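Long-range contact in pollen-specific leucine-rich repeat extensin-like protein 1 (Arabidopsis thaliana, PDB 6TME), which probably binds RALF peptide hormones through its leucine-rich repeat domain and anchors to the pollen tube cell wall through its extensin part: residues R43-K55 and A67-V80. Numbering follows the deposited sequence.
Sequences RLKRAYIALQAWK and ANWVGPDVCSYKGV. With SO4 (sulfate ion), chain J; SO4 (sulfate ion), chain P.
Gln52 and Lys55 of the helix both donate to the backbone carbonyl of Trp69, arriving from opposite faces of its plane. Gln52 NE2 lies 2.9 Å from Trp69 O, with an N-H...O angle of 161°, and Lys55 NZ also stands 2.9 Å from Trp69 O. The Gln52 amide has a second acceptor almost in its own plane, Tyr77 OH, 3.0 Å from NE2; a bend at chi2 (-57°) folds the amide back to serve both. Tyr77 OH in turn donates to Gly71 O at 2.6 Å, so one phenol links the helix to the loop at Gly71. Water bridges extend the network: one joins Tyr48 OH to Gly71 N, another joins Lys55 NZ to Ala67 O. This is the N-terminal cap of the leucine-rich repeat domain, where helix 43-56 and the following loop close the end of the solenoid beside strand 80-85; the Cys75-Cys82 disulfide ties the loop to that strand. Within the loop, Trp69 NE1 is satisfied by Lys78 O, nearly in the indole plane, and Asn68 OD1 accepts from Lys78 N on a lone pair. Beneath the polar layer, Leu51 CD1 packs 3.7 Å from Tyr77 CD2 and also meets Val74 and Val80, while its CD2 meets Trp69 CZ3, the two side chains crossing at about a right angle. Trp69 CA sits over the centre of one Tyr77 face. A phenylalanine in place of Tyr77 would probably leave Gly71 O without its hydroxyl donor and Gln52 NE2 without its second acceptor. Nearer the start of the helix, Leu44 CD2 touches Val74 CG2 at 3.7 Å.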
loop_
_atom_site.group_PDB
_atom_site.type_symbol
_atom_site.label_atom_id
_atom_site.label_comp_id
_atom_site.label_asym_id
_atom_site.label_seq_id
_atom_site.Cartn_x
_atom_site.Cartn_y
_atom_site.Cartn_z
ATOM N N ARG A 43 5.291 -6.291 34.959
ATOM C CA ARG A 43 4.947 -6.036 33.565
ATOM C C ARG A 43 6.008 -5.193 32.857
ATOM O O ARG A 43 6.391 -5.496 31.716
ATOM C CB ARG A 43 3.578 -5.366 33.526
ATOM C CG ARG A 43 3.133 -4.814 32.223
ATOM C CD ARG A 43 1.699 -4.316 32.347
ATOM N NE ARG A 43 0.815 -5.327 32.908
ATOM C CZ ARG A 43 -0.421 -5.564 32.481
ATOM N NH1 ARG A 43 -0.924 -4.868 31.468
ATOM N NH2 ARG A 43 -1.155 -6.504 33.066
ATOM N N LEU A 44 6.490 -4.121 33.498
ATOM C CA LEU A 44 7.504 -3.304 32.832
ATOM C C LEU A 44 8.861 -4.004 32.790
ATOM O O LEU A 44 9.661 -3.729 31.895
ATOM C CB LEU A 44 7.616 -1.928 33.491
ATOM C CG LEU A 44 6.435 -0.999 33.145
ATOM C CD1 LEU A 44 6.443 0.285 33.957
ATOM C CD2 LEU A 44 6.398 -0.660 31.660
ATOM N N LYS A 45 9.119 -4.916 33.728
ATOM C CA LYS A 45 10.286 -5.777 33.643
ATOM C C LYS A 45 10.272 -6.601 32.355
ATOM O O LYS A 45 11.299 -6.745 31.684
ATOM C CB LYS A 45 10.322 -6.683 34.874
ATOM C CG LYS A 45 11.401 -7.735 34.830
ATOM C CD LYS A 45 11.536 -8.495 36.146
ATOM C CE LYS A 45 12.732 -9.449 36.080
ATOM N NZ LYS A 45 12.704 -10.521 37.114
ATOM N N ARG A 46 9.111 -7.140 31.997
ATOM C CA ARG A 46 8.971 -7.836 30.726
ATOM C C ARG A 46 9.314 -6.916 29.552
ATOM O O ARG A 46 9.970 -7.340 28.589
ATOM C CB ARG A 46 7.555 -8.384 30.618
ATOM C CG ARG A 46 7.413 -9.751 31.262
ATOM C CD ARG A 46 5.978 -10.064 31.548
ATOM N NE ARG A 46 5.150 -9.887 30.356
ATOM C CZ ARG A 46 3.952 -9.310 30.371
ATOM N NH1 ARG A 46 3.444 -8.879 31.521
ATOM N NH2 ARG A 46 3.256 -9.179 29.246
ATOM N N ALA A 47 8.928 -5.640 29.629
ATOM C CA ALA A 47 9.323 -4.717 28.566
ATOM C C ALA A 47 10.817 -4.459 28.598
ATOM O O ALA A 47 11.454 -4.353 27.542
ATOM C CB ALA A 47 8.563 -3.394 28.668
ATOM N N TYR A 48 11.389 -4.346 29.805
ATOM C CA TYR A 48 12.818 -4.095 29.951
ATOM C C TYR A 48 13.634 -5.206 29.298
ATOM O O TYR A 48 14.585 -4.941 28.558
ATOM C CB TYR A 48 13.187 -3.971 31.438
ATOM C CG TYR A 48 14.686 -3.885 31.674
ATOM C CD1 TYR A 48 15.374 -2.697 31.434
ATOM C CD2 TYR A 48 15.421 -4.997 32.099
ATOM C CE1 TYR A 48 16.723 -2.600 31.635
ATOM C CE2 TYR A 48 16.789 -4.911 32.301
ATOM C CZ TYR A 48 17.435 -3.704 32.064
ATOM O OH TYR A 48 18.799 -3.578 32.229
ATOM N N ILE A 49 13.285 -6.459 29.590
ATOM C CA ILE A 49 13.993 -7.599 29.012
ATOM C C ILE A 49 13.880 -7.588 27.481
ATOM O O ILE A 49 14.877 -7.748 26.761
ATOM C CB ILE A 49 13.451 -8.903 29.625
ATOM C CG1 ILE A 49 13.841 -8.994 31.112
ATOM C CG2 ILE A 49 13.927 -10.133 28.826
ATOM C CD1 ILE A 49 12.984 -10.006 31.942
ATOM N N ALA A 50 12.661 -7.383 26.966
ATOM C CA ALA A 50 12.443 -7.261 25.526
ATOM C C ALA A 50 13.354 -6.216 24.899
ATOM O O ALA A 50 14.024 -6.478 23.885
ATOM C CB ALA A 50 10.982 -6.910 25.247
ATOM N N LEU A 51 13.397 -5.019 25.490
ATOM C CA LEU A 51 14.122 -3.938 24.832
ATOM C C LEU A 51 15.622 -4.136 24.947
ATOM O O LEU A 51 16.363 -3.780 24.025
ATOM C CB LEU A 51 13.712 -2.586 25.404
ATOM C CG LEU A 51 12.266 -2.197 25.108
ATOM C CD1 LEU A 51 11.823 -1.051 26.047
ATOM C CD2 LEU A 51 12.055 -1.848 23.634
ATOM N N GLN A 52 16.091 -4.703 26.067
ATOM C CA GLN A 52 17.518 -4.996 26.188
ATOM C C GLN A 52 17.932 -6.138 25.259
ATOM O O GLN A 52 19.045 -6.119 24.718
ATOM C CB GLN A 52 17.904 -5.324 27.644
ATOM C CG GLN A 52 17.925 -4.120 28.615
ATOM C CD GLN A 52 18.858 -3.013 28.143
ATOM O OE1 GLN A 52 19.936 -3.288 27.635
ATOM N NE2 GLN A 52 18.444 -1.759 28.308
ATOM N N ALA A 53 17.067 -7.146 25.069
ATOM C CA ALA A 53 17.389 -8.175 24.082
ATOM C C ALA A 53 17.459 -7.574 22.680
ATOM O O ALA A 53 18.291 -7.988 21.867
ATOM C CB ALA A 53 16.369 -9.310 24.132
ATOM N N TRP A 54 16.626 -6.567 22.396
ATOM C CA TRP A 54 16.636 -5.936 21.077
ATOM C C TRP A 54 17.907 -5.115 20.871
ATOM O O TRP A 54 18.571 -5.227 19.828
ATOM C CB TRP A 54 15.387 -5.068 20.904
ATOM C CG TRP A 54 15.011 -4.800 19.475
ATOM C CD1 TRP A 54 15.575 -5.354 18.353
ATOM C CD2 TRP A 54 13.991 -3.905 19.010
ATOM N NE1 TRP A 54 14.974 -4.851 17.226
ATOM C CE2 TRP A 54 13.993 -3.966 17.598
ATOM C CE3 TRP A 54 13.086 -3.045 19.650
ATOM C CZ2 TRP A 54 13.122 -3.202 16.814
ATOM C CZ3 TRP A 54 12.210 -2.293 18.874
ATOM C CH2 TRP A 54 12.233 -2.375 17.469
ATOM N N LYS A 55 18.273 -4.308 21.869
ATOM C CA LYS A 55 19.492 -3.505 21.804
ATOM C C LYS A 55 20.741 -4.370 21.626
ATOM O O LYS A 55 21.685 -3.966 20.937
ATOM C CB LYS A 55 19.606 -2.651 23.064
ATOM C CG LYS A 55 20.835 -1.745 23.139
ATOM C CD LYS A 55 20.909 -1.069 24.510
ATOM C CE LYS A 55 21.955 0.062 24.553
ATOM N NZ LYS A 55 22.066 0.603 25.961
ATOM N N ALA A 67 20.988 5.004 22.737
ATOM C CA ALA A 67 21.935 5.438 23.759
ATOM C C ALA A 67 21.315 5.448 25.158
ATOM O O ALA A 67 21.913 4.937 26.112
ATOM C CB ALA A 67 22.468 6.827 23.400
ATOM N N ASN A 68 20.125 6.031 25.310
ATOM C CA ASN A 68 19.510 6.107 26.633
ATOM C C ASN A 68 18.726 4.850 27.010
ATOM O O ASN A 68 18.024 4.868 28.025
ATOM C CB ASN A 68 18.598 7.340 26.754
ATOM C CG ASN A 68 17.228 7.154 26.070
ATOM O OD1 ASN A 68 17.063 6.318 25.175
ATOM N ND2 ASN A 68 16.243 7.935 26.505
ATOM N N TRP A 69 18.835 3.758 26.242
ATOM C CA TRP A 69 18.151 2.511 26.608
ATOM C C TRP A 69 18.935 1.781 27.709
ATOM O O TRP A 69 19.579 0.745 27.492
ATOM C CB TRP A 69 17.970 1.608 25.398
ATOM C CG TRP A 69 17.004 2.057 24.374
ATOM C CD1 TRP A 69 16.603 3.342 24.113
ATOM C CD2 TRP A 69 16.305 1.221 23.450
ATOM N NE1 TRP A 69 15.704 3.351 23.085
ATOM C CE2 TRP A 69 15.506 2.064 22.650
ATOM C CE3 TRP A 69 16.284 -0.160 23.211
ATOM C CZ2 TRP A 69 14.683 1.570 21.625
ATOM C CZ3 TRP A 69 15.467 -0.651 22.180
ATOM C CH2 TRP A 69 14.679 0.213 21.406
ATOM N N VAL A 70 18.866 2.345 28.918
ATOM C CA VAL A 70 19.604 1.837 30.075
ATOM C C VAL A 70 18.739 1.982 31.321
ATOM O O VAL A 70 18.028 2.978 31.488
ATOM C CB VAL A 70 20.955 2.563 30.277
ATOM C CG1 VAL A 70 21.828 2.451 29.038
ATOM C CG2 VAL A 70 20.737 4.027 30.604
ATOM N N GLY A 71 18.800 0.988 32.199
ATOM C CA GLY A 71 18.043 1.028 33.425
ATOM C C GLY A 71 16.590 0.642 33.233
ATOM O O GLY A 71 16.087 0.543 32.113
ATOM N N PRO A 72 15.872 0.455 34.344
ATOM C CA PRO A 72 14.518 -0.113 34.281
ATOM C C PRO A 72 13.408 0.886 33.978
ATOM O O PRO A 72 12.241 0.479 33.915
ATOM C CB PRO A 72 14.349 -0.698 35.689
ATOM C CG PRO A 72 15.111 0.279 36.546
ATOM C CD PRO A 72 16.311 0.693 35.727
ATOM N N ASP A 73 13.709 2.172 33.794
ATOM C CA ASP A 73 12.700 3.140 33.352
ATOM C C ASP A 73 12.520 3.085 31.826
ATOM O O ASP A 73 12.921 3.982 31.078
ATOM C CB ASP A 73 13.089 4.535 33.810
ATOM C CG ASP A 73 11.988 5.544 33.567
ATOM O OD1 ASP A 73 10.839 5.108 33.308
ATOM O OD2 ASP A 73 12.280 6.762 33.617
ATOM N N VAL A 74 11.856 2.020 31.365
ATOM C CA VAL A 74 11.694 1.810 29.921
ATOM C C VAL A 74 10.948 2.967 29.252
ATOM O O VAL A 74 11.221 3.301 28.088
ATOM C CB VAL A 74 10.990 0.462 29.643
ATOM C CG1 VAL A 74 11.930 -0.685 29.906
ATOM C CG2 VAL A 74 9.731 0.317 30.486
ATOM N N CYS A 75 10.019 3.601 29.972
ATOM C CA CYS A 75 9.204 4.663 29.401
ATOM C C CYS A 75 10.019 5.869 28.968
ATOM O O CYS A 75 9.548 6.655 28.136
ATOM C CB CYS A 75 8.129 5.078 30.415
ATOM S SG CYS A 75 6.947 3.749 30.734
ATOM N N SER A 76 11.219 6.026 29.498
ATOM C CA SER A 76 12.086 7.114 29.093
ATOM C C SER A 76 13.016 6.743 27.941
ATOM O O SER A 76 13.724 7.625 27.433
ATOM C CB SER A 76 12.905 7.586 30.301
ATOM O OG SER A 76 13.629 6.494 30.840
ATOM N N TYR A 77 13.047 5.469 27.528
ATOM C CA TYR A 77 13.799 5.069 26.336
ATOM C C TYR A 77 13.315 5.814 25.094
ATOM O O TYR A 77 12.112 5.957 24.862
ATOM C CB TYR A 77 13.654 3.567 26.073
ATOM C CG TYR A 77 14.360 2.646 27.010
ATOM C CD1 TYR A 77 14.846 3.089 28.246
ATOM C CD2 TYR A 77 14.549 1.325 26.667
ATOM C CE1 TYR A 77 15.505 2.226 29.105
ATOM C CE2 TYR A 77 15.198 0.449 27.505
ATOM C CZ TYR A 77 15.682 0.905 28.729
ATOM O OH TYR A 77 16.336 0.017 29.564
ATOM N N LYS A 78 14.261 6.268 24.275
ATOM C CA LYS A 78 13.911 6.959 23.044
ATOM C C LYS A 78 13.272 5.989 22.057
ATOM O O LYS A 78 13.839 4.931 21.765
ATOM C CB LYS A 78 15.147 7.593 22.410
ATOM C CG LYS A 78 14.786 8.423 21.173
ATOM C CD LYS A 78 15.933 9.259 20.659
ATOM C CE LYS A 78 15.475 10.120 19.480
ATOM N NZ LYS A 78 16.597 10.834 18.799
ATOM N N GLY A 79 12.096 6.363 21.532
ATOM C CA GLY A 79 11.356 5.531 20.601
ATOM C C GLY A 79 10.377 4.591 21.254
ATOM O O GLY A 79 9.643 3.874 20.543
ATOM N N VAL A 80 10.326 4.580 22.582
ATOM C CA VAL A 80 9.409 3.741 23.343
ATOM C C VAL A 80 8.342 4.653 23.934
ATOM O O VAL A 80 8.662 5.698 24.510
ATOM C CB VAL A 80 10.159 2.957 24.436
ATOM C CG1 VAL A 80 9.190 2.096 25.237
ATOM C CG2 VAL A 80 11.275 2.104 23.800
HETATM S S SO4 J . 0.918 -6.650 36.474
HETATM O O1 SO4 J . 1.670 -5.473 36.050
HETATM O O2 SO4 J . 1.322 -7.005 37.837
HETATM O O3 SO4 J . -0.532 -6.388 36.469
HETATM O O4 SO4 J . 1.260 -7.742 35.562
HETATM S S SO4 P . 9.466 -11.549 38.072
HETATM O O1 SO4 P . 10.738 -11.848 37.422
HETATM O O2 SO4 P . 9.623 -10.434 39.006
HETATM O O3 SO4 P . 9.016 -12.734 38.801
HETATM O O4 SO4 P . 8.479 -11.192 37.054
HETATM O O HOH W 1 20.406 -1.626 31.506
HETATM O O HOH W 2 23.470 2.712 25.742
#